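Local atomic coordinates of probable ss-1,3-N-acetylglucosaminyltransferase (Staphylococcus aureus subsp. aureus N315, PDB entry 6H21), a protein that belongs to the family 2 glycosyltransferases of the GT-A fold, probably acts as one, and holds manganese and uridine-diphosphate-N-acetylglucosamine in its pocket. Residues A90-P93 with R94-L98; F169-S173 with V174-F178; I56-D59 with H60-D63. All coordinates share one frame; numbering follows the deposited sequence.

Interaction 1 of 3, residues A90-P93 with R94-L98; sequences ASVP and RNTGL. With UD1 (uridine-diphosphate-N-acetylglucosamine), chain X.
Val92 O takes two hydrogen bonds from Thr96, one turn on in helix 91-100. Thr96 N lies 2.8 Å from Val92 O, in the usual helical manner. Thr96 OG1 also comes within 2.8 Å of Val92 O, but from above the carbonyl plane. The chi1 of -49° in Thr96 sets OG1 beside its own N, and this turns the hydroxyl back along the helix. Just ahead, Arg94 N donates to Ala90 O at 2.9 Å. The Arg94 side chain is extended from CG to NE and runs past Ala90 into the ligand pocket. Ala90 CB sits 3.3 Å above the guanidinium plane of Arg94, over its centre. At the guanidinium edge, Arg94 NH2 donates to O4' of UD1 at 2.9 Å. Salt bridges from NH2 to Asp110 and from NH1 to Asp199 further fix the group's rotation. Asp110 is part of a probable DxD motif. Pro93 CG packs 3.5 Å from UD1 O2, on the uracil. Ala90, Pro93 and Arg94 thus line the pocket. The helix packs on the sheet: Thr96 on Ile57 of strand 52-58, Ala90 on Pro27 of strand 22-28, and Leu98 on Val106 of strand 105-108.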
ATOM      1  N   ALA C  90       1.940  35.016 -22.028  1.00 40.95           N
ATOM      2  CA  ALA C  90       1.529  36.345 -21.531  1.00 40.31           C
ATOM      3  C   ALA C  90       2.628  37.051 -20.714  1.00 40.15           C
ATOM      4  O   ALA C  90       2.539  38.271 -20.511  1.00 39.98           O
ATOM      5  CB  ALA C  90       0.262  36.230 -20.726  1.00 39.20           C
ATOM      6  N   SER C  91       3.673  36.332 -20.287  1.00 39.71           N
ATOM      7  CA  SER C  91       4.627  36.881 -19.302  1.00 39.99           C
ATOM      8  C   SER C  91       5.321  38.173 -19.794  1.00 40.60           C
ATOM      9  O   SER C  91       5.225  39.200 -19.134  1.00 40.46           O
ATOM     10  CB  SER C  91       5.602  35.821 -18.846  1.00 39.76           C
ATOM     11  OG  SER C  91       4.915  34.833 -18.085  1.00 39.36           O
ATOM     12  N   VAL C  92       6.023  38.142 -20.934  1.00 41.70           N
ATOM     13  CA  VAL C  92       6.777  39.324 -21.414  1.00 42.64           C
ATOM     14  C   VAL C  92       5.819  40.471 -21.769  1.00 42.56           C
ATOM     15  O   VAL C  92       6.029  41.615 -21.341  1.00 42.68           O
ATOM     16  CB  VAL C  92       7.706  38.960 -22.592  1.00 44.03           C
ATOM     17  CG1 VAL C  92       8.281  40.188 -23.262  1.00 45.42           C
ATOM     18  CG2 VAL C  92       8.830  38.030 -22.149  1.00 44.43           C
ATOM     19  N   PRO C  93       4.760  40.240 -22.581  1.00 42.10           N
ATOM     20  CA  PRO C  93       3.777  41.287 -22.858  1.00 42.10           C
ATOM     21  C   PRO C  93       3.184  41.916 -21.585  1.00 40.74           C
ATOM     22  O   PRO C  93       3.011  43.113 -21.527  1.00 41.25           O
ATOM     23  CB  PRO C  93       2.661  40.599 -23.667  1.00 42.19           C
ATOM     24  CG  PRO C  93       3.257  39.284 -24.157  1.00 42.47           C
ATOM     25  CD  PRO C  93       4.452  38.982 -23.279  1.00 42.33           C
ATOM     26  N   ARG C  94       2.872  41.101 -20.576  1.00 39.72           N
ATOM     27  CA  ARG C  94       2.344  41.631 -19.324  1.00 39.20           C
ATOM     28  C   ARG C  94       3.417  42.459 -18.606  1.00 39.97           C
ATOM     29  O   ARG C  94       3.101  43.533 -18.061  1.00 40.13           O
ATOM     30  CB  ARG C  94       1.795  40.514 -18.429  1.00 38.11           C
ATOM     31  CG  ARG C  94       0.431  39.983 -18.845  1.00 37.32           C
ATOM     32  CD  ARG C  94       0.045  38.801 -17.982  1.00 36.44           C
ATOM     33  NE  ARG C  94      -1.218  38.146 -18.298  1.00 35.79           N
ATOM     34  CZ  ARG C  94      -1.549  36.933 -17.857  1.00 35.31           C
ATOM     35  NH1 ARG C  94      -0.662  36.244 -17.159  1.00 35.03           N
ATOM     36  NH2 ARG C  94      -2.747  36.415 -18.111  1.00 34.83           N
ATOM     37  N   ASN C  95       4.674  41.983 -18.620  1.00 40.65           N
ATOM     38  CA  ASN C  95       5.796  42.742 -18.041  1.00 41.61           C
ATOM     39  C   ASN C  95       5.930  44.087 -18.766  1.00 42.66           C
ATOM     40  O   ASN C  95       6.135  45.118 -18.119  1.00 42.90           O
ATOM     41  CB  ASN C  95       7.132  41.996 -18.106  1.00 42.23           C
ATOM     42  CG  ASN C  95       7.269  40.875 -17.098  1.00 41.58           C
ATOM     43  OD1 ASN C  95       6.524  40.805 -16.122  1.00 40.87           O
ATOM     44  ND2 ASN C  95       8.228  39.991 -17.329  1.00 41.82           N
ATOM     45  N   THR C  96       5.841  44.070 -20.102  1.00 43.22           N
ATOM     46  CA  THR C  96       5.949  45.295 -20.910  1.00 44.48           C
ATOM     47  C   THR C  96       4.883  46.325 -20.491  1.00 44.19           C
ATOM     48  O   THR C  96       5.180  47.512 -20.379  1.00 44.70           O
ATOM     49  CB  THR C  96       5.811  45.007 -22.409  1.00 45.19           C
ATOM     50  OG1 THR C  96       6.676  43.931 -22.770  1.00 46.12           O
ATOM     51  CG2 THR C  96       6.120  46.223 -23.249  1.00 46.49           C
ATOM     52  N   GLY C  97       3.649  45.848 -20.286  1.00 43.18           N
ATOM     53  CA  GLY C  97       2.511  46.626 -19.797  1.00 42.77           C
ATOM     54  C   GLY C  97       2.745  47.247 -18.428  1.00 42.94           C
ATOM     55  O   GLY C  97       2.412  48.408 -18.219  1.00 43.64           O
ATOM     56  N   LEU C  98       3.303  46.483 -17.484  1.00 42.57           N
ATOM     57  CA  LEU C  98       3.600  47.001 -16.122  1.00 42.83           C
ATOM     58  C   LEU C  98       4.517  48.236 -16.187  1.00 44.34           C
ATOM     59  O   LEU C  98       4.260  49.247 -15.507  1.00 44.76           O
ATOM     60  CB  LEU C  98       4.225  45.879 -15.286  1.00 42.32           C
ATOM     61  CG  LEU C  98       3.242  44.789 -14.867  1.00 40.90           C
ATOM     62  CD1 LEU C  98       3.956  43.587 -14.257  1.00 40.43           C
ATOM     63  CD2 LEU C  98       2.201  45.356 -13.904  1.00 40.52           C
TER
HETATM   64  C1' UD1 X 403      -5.014  30.314 -19.270  1.00 45.54           C
HETATM   65  C2' UD1 X 403      -5.513  30.476 -17.831  1.00 45.67           C
HETATM   66  C3' UD1 X 403      -5.597  31.960 -17.475  1.00 44.33           C
HETATM   67  C4' UD1 X 403      -4.247  32.624 -17.732  1.00 39.81           C
HETATM   68  C5' UD1 X 403      -3.708  32.309 -19.130  1.00 43.80           C
HETATM   69  C6' UD1 X 403      -2.297  32.867 -19.346  1.00 43.25           C
HETATM   70  C7' UD1 X 403      -7.026  28.715 -16.995  1.00 54.51           C
HETATM   71  C8' UD1 X 403      -8.454  28.245 -16.927  1.00 53.03           C
HETATM   72  N2' UD1 X 403      -6.818  29.847 -17.670  1.00 48.62           N
HETATM   73  O1' UD1 X 403      -5.955  30.967 -20.128  1.00 41.17           O
HETATM   74  O3' UD1 X 403      -5.984  32.114 -16.101  1.00 41.42           O
HETATM   75  O4' UD1 X 403      -4.399  34.037 -17.593  1.00 37.83           O
HETATM   76  O5' UD1 X 403      -3.713  30.891 -19.395  1.00 39.30           O
HETATM   77  O6' UD1 X 403      -1.392  32.456 -18.327  1.00 49.02           O
HETATM   78  O7' UD1 X 403      -6.119  28.101 -16.457  1.00 52.28           O
HETATM   79  N1  UD1 X 403      -0.753  35.358 -25.362  1.00 43.21           N
HETATM   80  C2  UD1 X 403       0.456  36.044 -25.579  1.00 36.81           C
HETATM   81  N3  UD1 X 403       1.431  35.513 -26.307  1.00 46.02           N
HETATM   82  C4  UD1 X 403       1.291  34.316 -26.862  1.00 43.77           C
HETATM   83  C5  UD1 X 403       0.109  33.598 -26.674  1.00 43.07           C
HETATM   84  C6  UD1 X 403      -0.923  34.136 -25.900  1.00 39.57           C
HETATM   85  O2  UD1 X 403       0.649  37.164 -25.086  1.00 37.96           O
HETATM   86  O4  UD1 X 403       2.240  33.877 -27.550  1.00 40.89           O
HETATM   87  C1B UD1 X 403      -1.761  36.017 -24.531  1.00 36.80           C
HETATM   88  C2B UD1 X 403      -3.176  35.927 -25.077  1.00 37.68           C
HETATM   89  O2' UD1 X 403      -3.385  36.878 -26.115  1.00 37.46           O
HETATM   90  C3B UD1 X 403      -3.996  36.192 -23.825  1.00 38.10           C
HETATM   91  C4B UD1 X 403      -3.134  35.624 -22.699  1.00 39.43           C
HETATM   92  O4B UD1 X 403      -1.813  35.435 -23.230  1.00 38.10           O
HETATM   93  O3B UD1 X 403      -4.184  37.600 -23.631  1.00 35.30           O
HETATM   94  C5B UD1 X 403      -3.639  34.286 -22.191  1.00 41.26           C
HETATM   95  O5B UD1 X 403      -3.951  33.464 -23.308  1.00 40.23           O
HETATM   96  PA  UD1 X 403      -5.320  32.643 -23.403  1.00 37.58           P
HETATM   97  O1A UD1 X 403      -5.273  31.939 -24.721  1.00 41.65           O
HETATM   98  O2A UD1 X 403      -6.531  33.477 -22.990  1.00 34.83           O
HETATM   99  O3A UD1 X 403      -5.050  31.568 -22.271  1.00 38.44           O
HETATM  100  PB  UD1 X 403      -6.170  30.609 -21.664  1.00 37.33           P
HETATM  101  O1B UD1 X 403      -5.748  29.197 -21.928  1.00 40.70           O
HETATM  102  O2B UD1 X 403      -7.580  31.032 -22.054  1.00 35.20           O

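Interaction 2 of 3, residues F169-S173 with V174-F178; sequences FYALS and VLKMF
An ST turn at Ser173 and an inverse gamma turn centred on Leu175 carry the chain through the pocket wall and into strand 177-179. In the ST turn Leu175 N donates to Ser173 OG, 3.2 Å away, at an N-H...O angle of 160°. The chi1 of 83° in Ser173 places OG between its N and its carbonyl carbon, and from there it can meet the backbone N two residues on. Leu175 CB rests 3.5 Å from the same Ser173 OG. The gamma turn has its own bond, a weak one, from Lys176 N to Val174 O.

The turns send the Lys176 chain back toward the preceding residues. Its end is bent at chi4, 61°. Lys176 NZ donates to Ala171 O at 2.8 Å and to Ser173 O, also at 2.8 Å. It lies above the plane of both carbonyls. Tyr139 OH is a further hydrogen-bond partner of NZ. The buried ammonium is thus gripped by oxygens, which probably helps it keep its charge.

Ser173 and Leu175 also touch UD1, and Leu175 packs on Asp110. Val174 leans on Phe202 and Thr203 of helix 198-207 and on Phe108 of strand 105-108. Strand 177-179 then runs antiparallel to both strand 105-108 and strand 134-142.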
ATOM      1  N   PHE C 169      -5.643  30.467  -2.294  1.00 33.79           N
ATOM      2  CA  PHE C 169      -4.724  29.587  -3.030  1.00 33.37           C
ATOM      3  C   PHE C 169      -5.436  28.777  -4.125  1.00 32.83           C
ATOM      4  O   PHE C 169      -4.773  28.141  -4.924  1.00 32.24           O
ATOM      5  CB  PHE C 169      -4.001  28.611  -2.101  1.00 33.54           C
ATOM      6  CG  PHE C 169      -2.818  29.192  -1.377  1.00 33.64           C
ATOM      7  CD1 PHE C 169      -2.209  30.359  -1.794  1.00 34.41           C
ATOM      8  CD2 PHE C 169      -2.305  28.545  -0.267  1.00 34.01           C
ATOM      9  CE1 PHE C 169      -1.132  30.886  -1.095  1.00 34.92           C
ATOM     10  CE2 PHE C 169      -1.210  29.057   0.417  1.00 34.31           C
ATOM     11  CZ  PHE C 169      -0.611  30.212  -0.012  1.00 34.54           C
ATOM     12  N   TYR C 170      -6.767  28.836  -4.177  1.00 32.96           N
ATOM     13  CA  TYR C 170      -7.533  28.156  -5.216  1.00 33.15           C
ATOM     14  C   TYR C 170      -8.006  29.148  -6.291  1.00 33.27           C
ATOM     15  O   TYR C 170      -8.817  28.801  -7.115  1.00 33.66           O
ATOM     16  CB  TYR C 170      -8.691  27.393  -4.558  1.00 33.70           C
ATOM     17  CG  TYR C 170      -8.194  26.281  -3.673  1.00 33.59           C
ATOM     18  CD1 TYR C 170      -7.747  26.544  -2.389  1.00 33.77           C
ATOM     19  CD2 TYR C 170      -8.085  24.984  -4.145  1.00 33.47           C
ATOM     20  CE1 TYR C 170      -7.240  25.541  -1.582  1.00 33.60           C
ATOM     21  CE2 TYR C 170      -7.585  23.969  -3.349  1.00 33.30           C
ATOM     22  CZ  TYR C 170      -7.159  24.247  -2.066  1.00 33.25           C
ATOM     23  OH  TYR C 170      -6.664  23.251  -1.276  1.00 33.12           O
ATOM     24  N   ALA C 171      -7.499  30.383  -6.255  1.00 33.10           N
ATOM     25  CA  ALA C 171      -7.906  31.450  -7.160  1.00 33.41           C
ATOM     26  C   ALA C 171      -6.695  32.347  -7.452  1.00 33.00           C
ATOM     27  O   ALA C 171      -6.672  33.529  -7.134  1.00 33.40           O
ATOM     28  CB  ALA C 171      -9.051  32.228  -6.544  1.00 34.16           C
ATOM     29  N   LEU C 172      -5.694  31.759  -8.100  1.00 32.51           N
ATOM     30  CA  LEU C 172      -4.384  32.342  -8.214  1.00 32.33           C
ATOM     31  C   LEU C 172      -4.119  32.910  -9.616  1.00 32.13           C
ATOM     32  O   LEU C 172      -2.979  33.296  -9.909  1.00 32.43           O
ATOM     33  CB  LEU C 172      -3.366  31.260  -7.857  1.00 32.08           C
ATOM     34  CG  LEU C 172      -3.241  30.940  -6.376  1.00 32.24           C
ATOM     35  CD1 LEU C 172      -2.205  29.849  -6.172  1.00 32.06           C
ATOM     36  CD2 LEU C 172      -2.907  32.173  -5.554  1.00 32.59           C
ATOM     37  N   SER C 173      -5.145  33.040 -10.457  1.00 32.11           N
ATOM     38  CA  SER C 173      -4.976  33.760 -11.742  1.00 32.24           C
ATOM     39  C   SER C 173      -4.625  35.220 -11.433  1.00 32.38           C
ATOM     40  O   SER C 173      -4.919  35.717 -10.349  1.00 32.44           O
ATOM     41  CB  SER C 173      -6.202  33.684 -12.624  1.00 32.62           C
ATOM     42  OG  SER C 173      -7.162  34.666 -12.261  1.00 32.67           O
ATOM     43  N   VAL C 174      -4.040  35.908 -12.410  1.00 32.48           N
ATOM     44  CA  VAL C 174      -3.744  37.319 -12.280  1.00 32.74           C
ATOM     45  C   VAL C 174      -4.903  38.178 -12.811  1.00 32.88           C
ATOM     46  O   VAL C 174      -4.721  39.404 -12.983  1.00 33.25           O
ATOM     47  CB  VAL C 174      -2.425  37.665 -12.988  1.00 33.03           C
ATOM     48  CG1 VAL C 174      -1.278  36.865 -12.394  1.00 32.91           C
ATOM     49  CG2 VAL C 174      -2.528  37.464 -14.489  1.00 33.28           C
ATOM     50  N   LEU C 175      -6.087  37.575 -13.019  1.00 32.66           N
ATOM     51  CA  LEU C 175      -7.226  38.301 -13.599  1.00 32.98           C
ATOM     52  C   LEU C 175      -8.005  39.027 -12.485  1.00 33.21           C
ATOM     53  O   LEU C 175      -9.138  38.689 -12.124  1.00 33.33           O
ATOM     54  CB  LEU C 175      -8.072  37.320 -14.408  1.00 32.95           C
ATOM     55  CG  LEU C 175      -7.270  36.477 -15.399  1.00 32.76           C
ATOM     56  CD1 LEU C 175      -8.158  35.464 -16.087  1.00 33.02           C
ATOM     57  CD2 LEU C 175      -6.553  37.353 -16.430  1.00 33.00           C
ATOM     58  N   LYS C 176      -7.345  40.067 -11.971  1.00 33.39           N
ATOM     59  CA  LYS C 176      -7.631  40.709 -10.697  1.00 33.78           C
ATOM     60  C   LYS C 176      -7.081  42.139 -10.738  1.00 34.30           C
ATOM     61  O   LYS C 176      -6.315  42.488 -11.640  1.00 34.26           O
ATOM     62  CB  LYS C 176      -6.939  39.940  -9.565  1.00 33.53           C
ATOM     63  CG  LYS C 176      -7.431  38.513  -9.338  1.00 33.25           C
ATOM     64  CD  LYS C 176      -6.607  37.753  -8.332  1.00 32.95           C
ATOM     65  CE  LYS C 176      -7.219  36.428  -7.926  1.00 32.85           C
ATOM     66  NZ  LYS C 176      -7.386  35.491  -9.069  1.00 32.55           N
ATOM     67  N   MET C 177      -7.420  42.941  -9.728  1.00 34.94           N
ATOM     68  CA  MET C 177      -6.934  44.324  -9.638  1.00 35.61           C
ATOM     69  C   MET C 177      -5.844  44.404  -8.554  1.00 35.95           C
ATOM     70  O   MET C 177      -6.094  44.160  -7.402  1.00 36.01           O
ATOM     71  CB  MET C 177      -8.094  45.282  -9.340  1.00 36.19           C
ATOM     72  CG  MET C 177      -7.687  46.739  -9.303  1.00 36.92           C
ATOM     73  SD  MET C 177      -9.094  47.875  -9.201  1.00 37.66           S
ATOM     74  CE  MET C 177      -9.870  47.590 -10.791  1.00 37.22           C
ATOM     75  N   PHE C 178      -4.623  44.756  -8.974  1.00 36.32           N
ATOM     76  CA  PHE C 178      -3.416  44.786  -8.156  1.00 36.92           C
ATOM     77  C   PHE C 178      -2.911  46.230  -7.978  1.00 38.15           C
ATOM     78  O   PHE C 178      -2.768  46.932  -8.932  1.00 38.37           O
ATOM     79  CB  PHE C 178      -2.285  44.025  -8.853  1.00 36.43           C
ATOM     80  CG  PHE C 178      -2.442  42.533  -9.013  1.00 35.55           C
ATOM     81  CD1 PHE C 178      -3.101  41.995 -10.110  1.00 35.07           C
ATOM     82  CD2 PHE C 178      -1.857  41.664  -8.111  1.00 35.35           C
ATOM     83  CE1 PHE C 178      -3.197  40.625 -10.279  1.00 34.46           C
ATOM     84  CE2 PHE C 178      -1.961  40.292  -8.283  1.00 34.72           C
ATOM     85  CZ  PHE C 178      -2.628  39.776  -9.366  1.00 34.23           C
TER

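Interaction 3 of 3, residues I56-D59 with H60-D63. With UD1 (uridine-diphosphate-N-acetylglucosamine), chain X.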
ATOM      1  N   ILE C  56      -2.641  47.790 -24.697  1.00 42.01           N
ATOM      2  CA  ILE C  56      -2.586  46.557 -25.486  1.00 42.24           C
ATOM      3  C   ILE C  56      -1.126  46.283 -25.874  1.00 43.04           C
ATOM      4  O   ILE C  56      -0.463  47.108 -26.509  1.00 43.84           O
ATOM      5  CB  ILE C  56      -3.492  46.631 -26.730  1.00 42.79           C
ATOM      6  CG1 ILE C  56      -4.893  47.148 -26.386  1.00 42.44           C
ATOM      7  CG2 ILE C  56      -3.533  45.278 -27.425  1.00 43.04           C
ATOM      8  CD1 ILE C  56      -5.788  47.378 -27.588  1.00 43.05           C
ATOM      9  N   ILE C  57      -0.636  45.096 -25.507  1.00 43.04           N
ATOM     10  CA  ILE C  57       0.687  44.667 -25.904  1.00 43.97           C
ATOM     11  C   ILE C  57       0.549  43.469 -26.839  1.00 44.40           C
ATOM     12  O   ILE C  57       0.205  42.403 -26.392  1.00 44.12           O
ATOM     13  CB  ILE C  57       1.546  44.303 -24.687  1.00 43.51           C
ATOM     14  CG1 ILE C  57       1.439  45.347 -23.577  1.00 43.16           C
ATOM     15  CG2 ILE C  57       2.983  44.063 -25.139  1.00 44.48           C
ATOM     16  CD1 ILE C  57       2.062  46.669 -23.934  1.00 44.42           C
ATOM     17  N   ASP C  58       0.857  43.653 -28.123  1.00 46.08           N
ATOM     18  CA  ASP C  58       0.718  42.567 -29.085  1.00 47.04           C
ATOM     19  C   ASP C  58       2.022  41.762 -29.182  1.00 48.10           C
ATOM     20  O   ASP C  58       3.088  42.307 -29.491  1.00 48.82           O
ATOM     21  CB  ASP C  58       0.301  43.065 -30.462  1.00 48.08           C
ATOM     22  CG  ASP C  58       0.099  41.909 -31.418  1.00 48.79           C
ATOM     23  OD1 ASP C  58      -0.901  41.174 -31.249  1.00 48.31           O
ATOM     24  OD2 ASP C  58       0.982  41.709 -32.263  1.00 50.25           O
ATOM     25  N   ASP C  59       1.913  40.450 -28.951  1.00 48.32           N
ATOM     26  CA  ASP C  59       3.088  39.563 -28.852  1.00 49.39           C
ATOM     27  C   ASP C  59       3.490  39.097 -30.261  1.00 51.31           C
ATOM     28  O   ASP C  59       3.583  37.901 -30.530  1.00 51.77           O
ATOM     29  CB  ASP C  59       2.824  38.405 -27.886  1.00 48.23           C
ATOM     30  CG  ASP C  59       4.074  37.733 -27.329  1.00 48.20           C
ATOM     31  OD1 ASP C  59       5.192  38.254 -27.558  1.00 48.52           O
ATOM     32  OD2 ASP C  59       3.922  36.699 -26.659  1.00 46.65           O
ATOM     33  N   HIS C  60       3.759  40.079 -31.129  1.00 53.51           N
ATOM     34  CA  HIS C  60       4.141  39.906 -32.536  1.00 55.80           C
ATOM     35  C   HIS C  60       3.222  38.889 -33.232  1.00 56.18           C
ATOM     36  O   HIS C  60       3.670  37.821 -33.662  1.00 56.23           O
ATOM     37  CB  HIS C  60       5.635  39.551 -32.663  1.00 57.08           C
ATOM     38  CG  HIS C  60       6.202  39.967 -33.984  1.00 59.00           C
ATOM     39  ND1 HIS C  60       6.534  39.064 -34.966  1.00 60.66           N
ATOM     40  CD2 HIS C  60       6.460  41.187 -34.496  1.00 60.40           C
ATOM     41  CE1 HIS C  60       6.994  39.707 -36.023  1.00 62.62           C
ATOM     42  NE2 HIS C  60       6.941  41.019 -35.767  1.00 62.39           N
ATOM     43  N   SER C  61       1.935  39.242 -33.347  1.00 55.53           N
ATOM     44  CA  SER C  61       0.963  38.470 -34.115  1.00 56.28           C
ATOM     45  C   SER C  61       1.512  38.249 -35.527  1.00 58.51           C
ATOM     46  O   SER C  61       2.219  39.115 -36.058  1.00 58.44           O
ATOM     47  CB  SER C  61      -0.376  39.172 -34.160  1.00 55.82           C
ATOM     48  OG  SER C  61      -0.978  39.208 -32.876  1.00 54.78           O
ATOM     49  N   ASN C  62       1.152  37.119 -36.143  1.00 59.67           N
ATOM     50  CA  ASN C  62       1.609  36.810 -37.506  1.00 63.22           C
ATOM     51  C   ASN C  62       0.423  36.409 -38.405  1.00 63.55           C
ATOM     52  O   ASN C  62       0.609  35.670 -39.369  1.00 67.39           O
ATOM     53  CB  ASN C  62       2.690  35.727 -37.468  1.00 65.05           C
ATOM     54  CG  ASN C  62       2.233  34.500 -36.712  1.00 65.64           C
ATOM     55  OD1 ASN C  62       1.077  34.100 -36.827  1.00 68.22           O
ATOM     56  ND2 ASN C  62       3.116  33.910 -35.926  1.00 66.91           N
ATOM     57  N   ASP C  63      -0.770  36.955 -38.134  1.00 60.90           N
ATOM     58  CA  ASP C  63      -2.023  36.522 -38.768  1.00 60.37           C
ATOM     59  C   ASP C  63      -2.393  37.433 -39.951  1.00 61.37           C
ATOM     60  O   ASP C  63      -3.526  37.917 -40.037  1.00 60.72           O
ATOM     61  CB  ASP C  63      -3.151  36.453 -37.736  1.00 58.76           C
ATOM     62  CG  ASP C  63      -3.462  37.757 -37.010  1.00 57.34           C
ATOM     63  OD1 ASP C  63      -2.639  38.710 -37.071  1.00 56.40           O
ATOM     64  OD2 ASP C  63      -4.531  37.812 -36.391  1.00 56.49           O
TER
HETATM   65  C1' UD1 X 403      -5.014  30.314 -19.270  1.00 45.54           C
HETATM   66  C2' UD1 X 403      -5.513  30.476 -17.831  1.00 45.67           C
HETATM   67  C3' UD1 X 403      -5.597  31.960 -17.475  1.00 44.33           C
HETATM   68  C4' UD1 X 403      -4.247  32.624 -17.732  1.00 39.81           C
HETATM   69  C5' UD1 X 403      -3.708  32.309 -19.130  1.00 43.80           C
HETATM   70  C6' UD1 X 403      -2.297  32.867 -19.346  1.00 43.25           C
HETATM   71  C7' UD1 X 403      -7.026  28.715 -16.995  1.00 54.51           C
HETATM   72  C8' UD1 X 403      -8.454  28.245 -16.927  1.00 53.03           C
HETATM   73  N2' UD1 X 403      -6.818  29.847 -17.670  1.00 48.62           N
HETATM   74  O1' UD1 X 403      -5.955  30.967 -20.128  1.00 41.17           O
HETATM   75  O3' UD1 X 403      -5.984  32.114 -16.101  1.00 41.42           O
HETATM   76  O4' UD1 X 403      -4.399  34.037 -17.593  1.00 37.83           O
HETATM   77  O5' UD1 X 403      -3.713  30.891 -19.395  1.00 39.30           O
HETATM   78  O6' UD1 X 403      -1.392  32.456 -18.327  1.00 49.02           O
HETATM   79  O7' UD1 X 403      -6.119  28.101 -16.457  1.00 52.28           O
HETATM   80  N1  UD1 X 403      -0.753  35.358 -25.362  1.00 43.21           N
HETATM   81  C2  UD1 X 403       0.456  36.044 -25.579  1.00 36.81           C
HETATM   82  N3  UD1 X 403       1.431  35.513 -26.307  1.00 46.02           N
HETATM   83  C4  UD1 X 403       1.291  34.316 -26.862  1.00 43.77           C
HETATM   84  C5  UD1 X 403       0.109  33.598 -26.674  1.00 43.07           C
HETATM   85  C6  UD1 X 403      -0.923  34.136 -25.900  1.00 39.57           C
HETATM   86  O2  UD1 X 403       0.649  37.164 -25.086  1.00 37.96           O
HETATM   87  O4  UD1 X 403       2.240  33.877 -27.550  1.00 40.89           O
HETATM   88  C1B UD1 X 403      -1.761  36.017 -24.531  1.00 36.80           C
HETATM   89  C2B UD1 X 403      -3.176  35.927 -25.077  1.00 37.68           C
HETATM   90  O2' UD1 X 403      -3.385  36.878 -26.115  1.00 37.46           O
HETATM   91  C3B UD1 X 403      -3.996  36.192 -23.825  1.00 38.10           C
HETATM   92  C4B UD1 X 403      -3.134  35.624 -22.699  1.00 39.43           C
HETATM   93  O4B UD1 X 403      -1.813  35.435 -23.230  1.00 38.10           O
HETATM   94  O3B UD1 X 403      -4.184  37.600 -23.631  1.00 35.30           O
HETATM   95  C5B UD1 X 403      -3.639  34.286 -22.191  1.00 41.26           C
HETATM   96  O5B UD1 X 403      -3.951  33.464 -23.308  1.00 40.23           O
HETATM   97  PA  UD1 X 403      -5.320  32.643 -23.403  1.00 37.58           P
HETATM   98  O1A UD1 X 403      -5.273  31.939 -24.721  1.00 41.65           O
HETATM   99  O2A UD1 X 403      -6.531  33.477 -22.990  1.00 34.83           O
HETATM  100  O3A UD1 X 403      -5.050  31.568 -22.271  1.00 38.44           O
HETATM  101  PB  UD1 X 403      -6.170  30.609 -21.664  1.00 37.33           P
HETATM  102  O1B UD1 X 403      -5.748  29.197 -21.928  1.00 40.70           O
HETATM  103  O2B UD1 X 403      -7.580  31.032 -22.054  1.00 35.20           O
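The chain leaves strand 52-58 through an inverse gamma turn centred on Asp59, in which His60 N donates to Asp58 O at 2.8 Å. His60 follows with a positive phi of 46°, and Ser61 is brought round to face the Asp58 side chain. Asp58 holds Ser61 with both carboxylate oxygens. Ser61 OG donates to Asp58 OD1 at 2.6 Å, on the syn lone pair. Ser61 N donates to Asp58 OD2 at 2.9 Å, nearly straight at 172° and somewhat out of the carboxylate plane. The chi1 of Asp58, -177°, swings CG opposite its own N and lays the carboxylate over the turn. Outside the turn, Thr28 OG1 also bonds to Asp58 OD1, and Asn30 N bonds to Ser61 OG.

Asp59 does a different job. Its carboxylate leaves the turn and meets the ligand. N3 of UD1 donates to Asp59 OD2 at 2.8 Å, also nearly straight. Ser87 OG is a second partner of Asp59 OD2. Asn86 ND2, which itself bonds to UD1, holds the Asp59 carbonyl.

The turn therefore fixes the backbone from which Asp59 reads the uracil. An acceptor facing N3 is matched to the N-H of that ring. As in related family 2 glycosyltransferases that bind uridine nucleotides, this aspartate probably helps select uracil. The paired bonds from Ser61 would tend to keep Asp58 ionised.

From the N terminus the order is interaction 3, interaction 1, interaction 2. Each is closed before the next begins, so none nest or cross. Interaction 3 closes the turn after strand 52-58. Interaction 1 lies within the first turns of helix 91-100. Interaction 2 closes the bend ahead of strand 177-179. Interaction 1 touches both others. Pro93 CG packs on Asp59 CG at 3.6 Å, and Arg94 NH1 lies 3.5 Å from Val174 CG2. Interactions 2 and 3 do not meet; their nearest atoms are about 13 Å apart. All three reach UD1, and together they join one helix and two strand ends round its pocket.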